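Long-range contacts in leucine--tRNA ligase (Agrobacterium radiobacter, PDB 5AH5), which probably charges tRNA(Leu) with L-leucine at the expense of ATP, as a leucyl-tRNA synthetase of class I: residues M38-S43 / M75-F80; L132-L137 / F490-W495; G81-N86 / K173-G178. All blocks are in the same frame, centred on the assembly; numbering follows the deposited sequence.

Contact 1: M38-S43 / M75-F80; sequences MFPYTS and MGWDSF. With LSS (5'-O-(L-leucylsulfamoyl)adenosine), chain I.
Y41 and D78 form a single beta bridge, with the two hydrogen bonds made by P40 and T42. D78 N donates to P40 O at 3.0 Å, and T42 N donates to D78 O at 3.1 Å. Between them the CA of Y41 makes a C-H...O contact with the same D78 O.

The side chain of D78 meets two aromatic rings in different ways. Its CB sits over the face of the F39 ring, 3.6 Å from the centroid, and the carboxylate is stacked on that ring with the planes 15° apart. The side chains of Y41 and D78 run side by side and point the same way, and OD2 approaches the Y41 ring obliquely. CG of D78 is anti to the backbone N (chi1 -154°), which turns OD2 to the ligand.

These loops follow the parallel strands 32-37 and 70-72 of the class-I Rossmann-type catalytic domain. P40-S43 belong to the predicted 'HIGH' region.

The leucyl amino group N4 of LSS donates to D78 OD2 at 2.6 Å and to F39 O at 2.9 Å. It also lies over the centre of the Y41 ring face, 3.2 Å above the plane. A positive charge on this amine would suit both the carboxylate and the ring. One water donates to D78 OD2 and is also hydrogen-bonded to Y41 OH.

Apolar contacts add to these. SD of M75 meets CD of P40 at 3.6 Å, and CG of P40 reaches CZ3 of W77. The indole N-H of W77 turns to E122. T42 OG1 is buried against S79 and has no hydrogen-bond partner.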
# COMPACT_ATOMS: atom_id res chain seq x y z
N MET B 38 -6.53 1.60 -0.17
CA MET B 38 -6.56 0.94 1.15
C MET B 38 -7.81 1.33 1.90
O MET B 38 -8.02 2.52 2.25
CB MET B 38 -5.29 1.20 1.95
CG MET B 38 -4.10 0.47 1.41
SD MET B 38 -2.70 0.87 2.45
CE MET B 38 -1.35 0.33 1.46
N PHE B 39 -8.70 0.34 2.06
CA PHE B 39 -10.02 0.56 2.72
C PHE B 39 -9.88 1.04 4.17
O PHE B 39 -8.90 0.75 4.80
CB PHE B 39 -10.99 -0.62 2.48
CG PHE B 39 -10.78 -1.88 3.33
CD1 PHE B 39 -9.52 -2.31 3.74
CD2 PHE B 39 -11.86 -2.73 3.59
CE1 PHE B 39 -9.39 -3.48 4.44
CE2 PHE B 39 -11.71 -3.90 4.30
CZ PHE B 39 -10.48 -4.31 4.70
N PRO B 40 -10.71 1.96 4.61
CA PRO B 40 -10.49 2.61 5.86
C PRO B 40 -10.98 1.83 7.12
O PRO B 40 -11.96 1.10 7.05
CB PRO B 40 -11.32 3.85 5.74
CG PRO B 40 -12.43 3.48 4.91
CD PRO B 40 -11.89 2.48 3.94
N TYR B 41 -10.34 2.06 8.26
CA TYR B 41 -10.86 1.57 9.57
C TYR B 41 -12.11 2.34 9.91
O TYR B 41 -12.20 3.56 9.78
CB TYR B 41 -9.83 1.73 10.70
CG TYR B 41 -8.61 0.81 10.58
CD1 TYR B 41 -8.76 -0.58 10.55
CD2 TYR B 41 -7.30 1.33 10.49
CE1 TYR B 41 -7.69 -1.42 10.49
CE2 TYR B 41 -6.19 0.45 10.41
CZ TYR B 41 -6.40 -0.89 10.37
OH TYR B 41 -5.37 -1.80 10.25
N THR B 42 -13.07 1.65 10.49
CA THR B 42 -14.28 2.32 10.90
C THR B 42 -14.14 2.88 12.32
O THR B 42 -14.94 2.54 13.23
CB THR B 42 -15.48 1.34 10.78
OG1 THR B 42 -15.17 0.16 11.54
CG2 THR B 42 -15.66 0.99 9.35
N SER B 43 -13.19 3.81 12.49
CA SER B 43 -12.86 4.37 13.78
C SER B 43 -13.33 5.79 13.95
O SER B 43 -13.03 6.42 14.94
CB SER B 43 -11.39 4.27 14.00
OG SER B 43 -10.64 4.94 12.97
N MET B 75 -15.26 -0.30 -2.74
CA MET B 75 -14.97 0.27 -1.43
C MET B 75 -15.76 -0.54 -0.38
O MET B 75 -16.85 -1.09 -0.60
CB MET B 75 -15.37 1.77 -1.36
CG MET B 75 -15.21 2.44 0.05
SD MET B 75 -13.57 2.26 0.73
CE MET B 75 -12.61 3.15 -0.54
N GLY B 76 -15.16 -0.64 0.77
CA GLY B 76 -15.75 -1.39 1.86
C GLY B 76 -15.00 -0.97 3.12
O GLY B 76 -14.26 0.03 3.11
N TRP B 77 -15.19 -1.72 4.18
CA TRP B 77 -15.01 -1.19 5.55
C TRP B 77 -14.15 -2.14 6.34
O TRP B 77 -14.52 -3.30 6.51
CB TRP B 77 -16.40 -1.03 6.16
CG TRP B 77 -17.28 -0.25 5.20
CD1 TRP B 77 -18.32 -0.74 4.48
CD2 TRP B 77 -17.09 1.11 4.75
NE1 TRP B 77 -18.89 0.25 3.74
CE2 TRP B 77 -18.14 1.40 3.86
CE3 TRP B 77 -16.15 2.11 5.03
CZ2 TRP B 77 -18.25 2.63 3.21
CZ3 TRP B 77 -16.28 3.37 4.40
CH2 TRP B 77 -17.32 3.62 3.49
N ASP B 78 -13.00 -1.67 6.81
CA ASP B 78 -12.10 -2.43 7.70
C ASP B 78 -12.64 -2.19 9.15
O ASP B 78 -12.22 -1.28 9.84
CB ASP B 78 -10.68 -1.96 7.48
CG ASP B 78 -9.62 -2.99 7.81
OD1 ASP B 78 -9.95 -4.09 8.25
OD2 ASP B 78 -8.40 -2.68 7.58
N SER B 79 -13.58 -3.04 9.60
CA SER B 79 -14.39 -2.71 10.69
C SER B 79 -14.22 -3.55 11.96
O SER B 79 -14.95 -3.32 12.88
CB SER B 79 -15.85 -2.64 10.18
OG SER B 79 -16.15 -3.70 9.34
N PHE B 80 -13.29 -4.51 12.01
CA PHE B 80 -12.99 -5.30 13.18
C PHE B 80 -11.62 -4.91 13.78
O PHE B 80 -10.80 -4.19 13.17
CB PHE B 80 -12.93 -6.81 12.85
CG PHE B 80 -14.24 -7.61 13.12
CD1 PHE B 80 -15.11 -7.32 14.16
CD2 PHE B 80 -14.51 -8.75 12.36
CE1 PHE B 80 -16.26 -8.08 14.40
CE2 PHE B 80 -15.62 -9.54 12.63
CZ PHE B 80 -16.50 -9.21 13.62
C1 LSS I . -6.10 1.66 7.20
N1 LSS I . -2.85 11.59 4.62
O1 LSS I . -4.96 2.04 7.25
S1 LSS I . -6.99 3.92 7.59
C2 LSS I . -2.80 10.72 3.61
N2 LSS I . -7.15 2.45 7.36
O2 LSS I . -2.62 5.85 4.39
N3 LSS I . -3.36 9.50 3.66
O3 LSS I . -4.06 4.29 2.62
C4 LSS I . -4.02 9.14 4.79
N4 LSS I . -7.78 -0.19 7.28
O4 LSS I . -6.12 6.40 4.11
C5 LSS I . -4.03 9.96 5.91
O5 LSS I . -6.31 4.55 6.30
C6 LSS I . -3.41 11.20 5.82
N6 LSS I . -3.47 12.03 6.89
C7 LSS I . -5.99 -1.78 5.29
N7 LSS I . -4.70 9.31 6.89
C8 LSS I . -5.06 8.09 6.42
C9 LSS I . -5.91 -0.28 5.61
N9 LSS I . -4.66 8.01 5.12
CA LSS I . -6.37 0.19 7.00
C10 LSS I . -4.95 -2.52 6.14
C11 LSS I . -5.82 -1.95 3.74
O1A LSS I . -6.16 4.41 8.70
C21 LSS I . -4.78 6.87 4.23
C22 LSS I . -3.98 5.70 4.68
C23 LSS I . -4.63 4.54 3.94
C24 LSS I . -6.07 5.01 3.88
C25 LSS I . -6.92 4.46 5.02
O2A LSS I . -8.27 4.60 7.64
O HOH W 1 -6.75 -4.35 8.93

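Contact 2: L132-L137 / F490-W495; sequences LAQQKL and FVDSSW
L137 lays its CD1 over the indole of W495. The methyl is 3.8 Å from the centroid of the six-membered ring and 15° off the ring normal, a CH-pi contact. A133 reaches the same indole at its edge, where its CB lies 3.6 Å from CH2 of W495. The indole thus packs against two residues one helical turn apart.

The polar part is carried by the amide of Q134. CG of Q134 is anti to the backbone N (chi1 -170°), and the extended chain carries the amide across to the other segment. Its OE1 accepts from NE1 of W495 at 3.0 Å. This bond is nearly straight, 171° at the hydrogen, and the acceptor lies close to the indole plane.

Its NE2 donates to OD1 of D492 at 2.8 Å, also almost in line. The hydrogen bond lies in the amide plane but meets OD1 from above the carboxylate plane. Both ends of the amide are therefore used, which fixes its rotation and tells OE1 from NE2. The CG1 methyl of V491 packs beside the amide, 3.8 Å from NE2 of Q134.

S494 closes the turn after the short helix. Its OG and its N both donate to V491 O, and W495 follows directly.

The contact joins helix 128-143 to helix 489-492 and the turn after it, two parts of the catalytic domain far apart in sequence. Helix 533-546 also packs here, with L544 on L137 and I540 on W495. V491 touches W415 and I417 of strand 415-419, and Q134 touches C425 of strand 425-432.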
# COMPACT_ATOMS: atom_id res chain seq x y z
N LEU B 132 -18.21 -15.65 7.85
CA LEU B 132 -18.39 -17.04 7.28
C LEU B 132 -17.22 -17.38 6.33
O LEU B 132 -16.42 -18.36 6.50
CB LEU B 132 -19.78 -17.12 6.53
CG LEU B 132 -20.03 -18.39 5.69
CD1 LEU B 132 -19.84 -19.68 6.49
CD2 LEU B 132 -21.44 -18.37 5.09
N ALA B 133 -17.02 -16.48 5.37
CA ALA B 133 -15.88 -16.65 4.46
C ALA B 133 -14.55 -16.78 5.14
O ALA B 133 -13.77 -17.70 4.86
CB ALA B 133 -15.86 -15.53 3.46
N GLN B 134 -14.27 -15.93 6.13
CA GLN B 134 -12.95 -15.99 6.74
C GLN B 134 -12.77 -17.21 7.59
O GLN B 134 -11.67 -17.76 7.68
CB GLN B 134 -12.74 -14.72 7.58
CG GLN B 134 -11.33 -14.54 8.09
CD GLN B 134 -11.01 -13.06 8.33
OE1 GLN B 134 -10.92 -12.28 7.39
NE2 GLN B 134 -10.89 -12.67 9.59
N GLN B 135 -13.86 -17.65 8.24
CA GLN B 135 -13.81 -18.86 9.08
C GLN B 135 -13.55 -20.05 8.20
O GLN B 135 -12.73 -20.90 8.55
CB GLN B 135 -15.06 -18.98 9.94
CG GLN B 135 -15.08 -17.92 11.05
CD GLN B 135 -16.36 -17.92 11.89
OE1 GLN B 135 -17.44 -18.39 11.48
NE2 GLN B 135 -16.24 -17.38 13.08
N LYS B 136 -14.15 -20.08 7.02
CA LYS B 136 -13.82 -21.17 6.08
C LYS B 136 -12.42 -21.16 5.66
O LYS B 136 -11.75 -22.22 5.65
CB LYS B 136 -14.68 -21.16 4.83
CG LYS B 136 -16.12 -21.42 5.10
CD LYS B 136 -16.86 -21.44 3.77
CE LYS B 136 -18.33 -21.62 3.96
NZ LYS B 136 -18.94 -22.16 2.72
N LEU B 137 -11.92 -19.96 5.33
CA LEU B 137 -10.51 -19.85 4.96
C LEU B 137 -9.62 -20.26 6.13
O LEU B 137 -8.64 -20.95 5.95
CB LEU B 137 -10.16 -18.43 4.52
CG LEU B 137 -10.60 -17.94 3.14
CD1 LEU B 137 -9.89 -16.61 2.92
CD2 LEU B 137 -10.24 -18.93 2.06
N PHE B 490 -5.64 -7.61 10.82
CA PHE B 490 -4.83 -7.85 9.63
C PHE B 490 -5.07 -9.18 8.94
O PHE B 490 -4.68 -9.36 7.75
CB PHE B 490 -3.35 -7.58 9.89
CG PHE B 490 -3.07 -6.13 10.15
CD1 PHE B 490 -3.00 -5.23 9.07
CD2 PHE B 490 -2.85 -5.66 11.43
CE1 PHE B 490 -2.67 -3.91 9.29
CE2 PHE B 490 -2.58 -4.32 11.67
CZ PHE B 490 -2.51 -3.44 10.58
N VAL B 491 -5.80 -10.08 9.60
CA VAL B 491 -6.30 -11.28 8.91
C VAL B 491 -7.38 -10.82 7.97
O VAL B 491 -7.31 -11.16 6.83
CB VAL B 491 -6.82 -12.42 9.87
CG1 VAL B 491 -7.30 -13.65 9.07
CG2 VAL B 491 -5.68 -12.88 10.77
N ASP B 492 -8.34 -10.01 8.43
CA ASP B 492 -9.43 -9.57 7.58
C ASP B 492 -8.86 -8.90 6.28
O ASP B 492 -9.28 -9.18 5.16
CB ASP B 492 -10.29 -8.52 8.25
CG ASP B 492 -10.86 -8.94 9.66
OD1 ASP B 492 -10.47 -9.96 10.29
OD2 ASP B 492 -11.67 -8.14 10.14
N SER B 493 -7.95 -7.98 6.49
CA SER B 493 -7.48 -7.14 5.44
C SER B 493 -6.40 -7.82 4.60
O SER B 493 -5.96 -7.22 3.68
CB SER B 493 -7.01 -5.80 6.04
OG SER B 493 -5.97 -5.94 6.98
N SER B 494 -5.98 -9.06 4.92
CA SER B 494 -5.01 -9.73 4.14
C SER B 494 -5.51 -10.31 2.81
O SER B 494 -4.69 -10.68 1.97
CB SER B 494 -4.32 -10.83 4.95
OG SER B 494 -5.20 -11.93 5.18
N TRP B 495 -6.82 -10.41 2.64
CA TRP B 495 -7.45 -11.03 1.47
C TRP B 495 -8.73 -10.32 1.02
O TRP B 495 -9.37 -10.75 0.08
CB TRP B 495 -7.73 -12.48 1.79
CG TRP B 495 -8.93 -12.68 2.71
CD1 TRP B 495 -8.94 -12.51 4.04
CD2 TRP B 495 -10.28 -13.02 2.34
NE1 TRP B 495 -10.21 -12.74 4.56
CE2 TRP B 495 -11.05 -13.05 3.54
CE3 TRP B 495 -10.91 -13.34 1.15
CZ2 TRP B 495 -12.39 -13.35 3.54
CZ3 TRP B 495 -12.21 -13.63 1.14
CH2 TRP B 495 -12.96 -13.66 2.35

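Contact 3: G81-N86 / K173-G178; sequences GLPAEN and KGWRSG
R176 and P83 meet because the arginine chain folds back on itself. Its chi2 of -65° and chi3 of -66° bend the chain twice and bring one face of the guanidinium against CG of P83. CG of W175 is anti to its own backbone N (chi1 176°), which carries the indole to the same proline from another direction. This joins the start of helix 82-91 to the turn after the small antiparallel hairpin of strands 169-170 and 173-174. G81 is the N-cap residue of that helix.

P83 is the centre of the packing. Its CG lies 3.7 Å above the guanidinium plane of R176, over the middle of the group. On the tryptophan side, CG of P83 is 3.8 Å from CH2 of W175. L82 adds to the apolar patch, with its CD1 4.2 Å from CE3 of W175 and its CB near CG of R176. Within the turn, CD of R176 lies over the face of the W175 indole. The aliphatic part of R176 thus touches both the indole and L82, and the residue is exposed. The indole also meets F490, and the W175 side chain touches Q168.

Polar links across the contact go through water. One water accepts from NE of R176 at 2.9 Å and from ND2 of N86 at 3.0 Å, and it sits at the guanidinium edge, in plane. N86 is also held by E160 and R421. A second water donates to P83 O at 2.7 Å and accepts from NH2 of R176 at 3.1 Å.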
# COMPACT_ATOMS: atom_id res chain seq x y z
N GLY B 81 -11.42 -5.38 15.01
CA GLY B 81 -10.20 -5.24 15.73
C GLY B 81 -10.00 -3.91 16.39
O GLY B 81 -10.91 -3.11 16.54
N LEU B 82 -8.76 -3.64 16.72
CA LEU B 82 -8.43 -2.60 17.64
C LEU B 82 -8.91 -1.25 17.29
O LEU B 82 -9.42 -0.58 18.18
CB LEU B 82 -6.95 -2.61 17.92
CG LEU B 82 -6.42 -3.88 18.53
CD1 LEU B 82 -4.95 -3.67 18.84
CD2 LEU B 82 -7.18 -4.21 19.82
N PRO B 83 -8.83 -0.84 15.98
CA PRO B 83 -9.16 0.54 15.74
C PRO B 83 -10.59 0.93 15.93
O PRO B 83 -10.89 1.97 16.58
CB PRO B 83 -8.66 0.80 14.29
CG PRO B 83 -7.57 -0.18 14.11
CD PRO B 83 -8.03 -1.40 14.88
N ALA B 84 -11.50 0.16 15.33
CA ALA B 84 -12.91 0.37 15.62
C ALA B 84 -13.18 0.19 17.13
O ALA B 84 -13.93 0.95 17.71
CB ALA B 84 -13.79 -0.64 14.87
N GLU B 85 -12.61 -0.84 17.71
CA GLU B 85 -13.01 -1.26 19.08
C GLU B 85 -12.61 -0.17 20.13
O GLU B 85 -13.44 0.25 20.97
CB GLU B 85 -12.46 -2.64 19.46
CG GLU B 85 -13.12 -3.09 20.81
CD GLU B 85 -12.70 -4.43 21.31
OE1 GLU B 85 -11.62 -4.87 20.98
OE2 GLU B 85 -13.49 -5.07 22.05
N ASN B 86 -11.36 0.31 20.02
CA ASN B 86 -10.85 1.42 20.89
C ASN B 86 -11.63 2.67 20.63
O ASN B 86 -11.98 3.40 21.56
CB ASN B 86 -9.32 1.62 20.68
CG ASN B 86 -8.54 0.44 21.20
OD1 ASN B 86 -9.03 -0.28 22.06
ND2 ASN B 86 -7.37 0.23 20.69
N LYS B 173 6.96 -0.57 21.19
CA LYS B 173 5.66 -0.18 21.66
C LYS B 173 4.53 -0.80 20.85
O LYS B 173 4.70 -1.23 19.72
CB LYS B 173 5.52 1.34 21.65
CG LYS B 173 6.47 2.02 22.64
CD LYS B 173 6.61 3.50 22.32
CE LYS B 173 7.91 4.10 22.86
NZ LYS B 173 8.40 5.16 21.93
N GLY B 174 3.38 -0.87 21.48
CA GLY B 174 2.20 -1.41 20.83
C GLY B 174 1.67 -0.46 19.76
O GLY B 174 1.61 0.76 19.97
N TRP B 175 1.31 -1.06 18.62
CA TRP B 175 0.78 -0.37 17.44
C TRP B 175 -0.19 0.78 17.73
O TRP B 175 -0.13 1.87 17.12
CB TRP B 175 0.09 -1.48 16.61
CG TRP B 175 -0.59 -1.06 15.42
CD1 TRP B 175 -0.12 -0.19 14.46
CD2 TRP B 175 -1.88 -1.50 14.97
NE1 TRP B 175 -1.06 -0.04 13.46
CE2 TRP B 175 -2.14 -0.84 13.74
CE3 TRP B 175 -2.82 -2.39 15.48
CZ2 TRP B 175 -3.32 -1.03 13.04
CZ3 TRP B 175 -3.98 -2.58 14.79
CH2 TRP B 175 -4.23 -1.92 13.58
N ARG B 176 -1.12 0.55 18.63
CA ARG B 176 -2.14 1.54 18.91
C ARG B 176 -1.93 2.21 20.28
O ARG B 176 -2.31 3.35 20.45
CB ARG B 176 -3.55 0.92 18.88
CG ARG B 176 -3.91 0.18 17.61
CD ARG B 176 -4.00 1.09 16.40
NE ARG B 176 -5.09 2.06 16.49
CZ ARG B 176 -5.54 2.74 15.44
NH1 ARG B 176 -4.96 2.58 14.23
NH2 ARG B 176 -6.55 3.61 15.57
N SER B 177 -1.46 1.46 21.28
CA SER B 177 -1.39 1.99 22.64
C SER B 177 -0.20 2.96 22.84
O SER B 177 -0.30 3.92 23.60
CB SER B 177 -1.22 0.84 23.60
OG SER B 177 -0.04 0.13 23.33
N GLY B 178 0.90 2.67 22.14
CA GLY B 178 2.14 3.37 22.36
C GLY B 178 2.78 2.94 23.68
O GLY B 178 3.73 3.57 24.11
O HOH W 2 -9.00 3.58 17.54
O HOH W 3 -6.82 2.50 18.83

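Contacts 1 and 2 are buried, whereas contact 3 reaches the surface. Contact 1 lines the leucine end of the ligand pocket and mixes backbone bonds, a carboxylate and aromatic faces. Contact 2 adjoins it and uses direct side-chain hydrogen bonds beside apolar packing on an indole. Contact 3 relies on packing and bridging waters. The loop 75-80 runs straight into 81-86, so contacts 1 and 3 share one piece of chain. F80 touches D492, and S493 packs on F39, which joins contacts 1 and 2. F490, next to V491 in the 490-495 segment, meets both Y41 and W175, and so ties that segment to contacts 1 and 3.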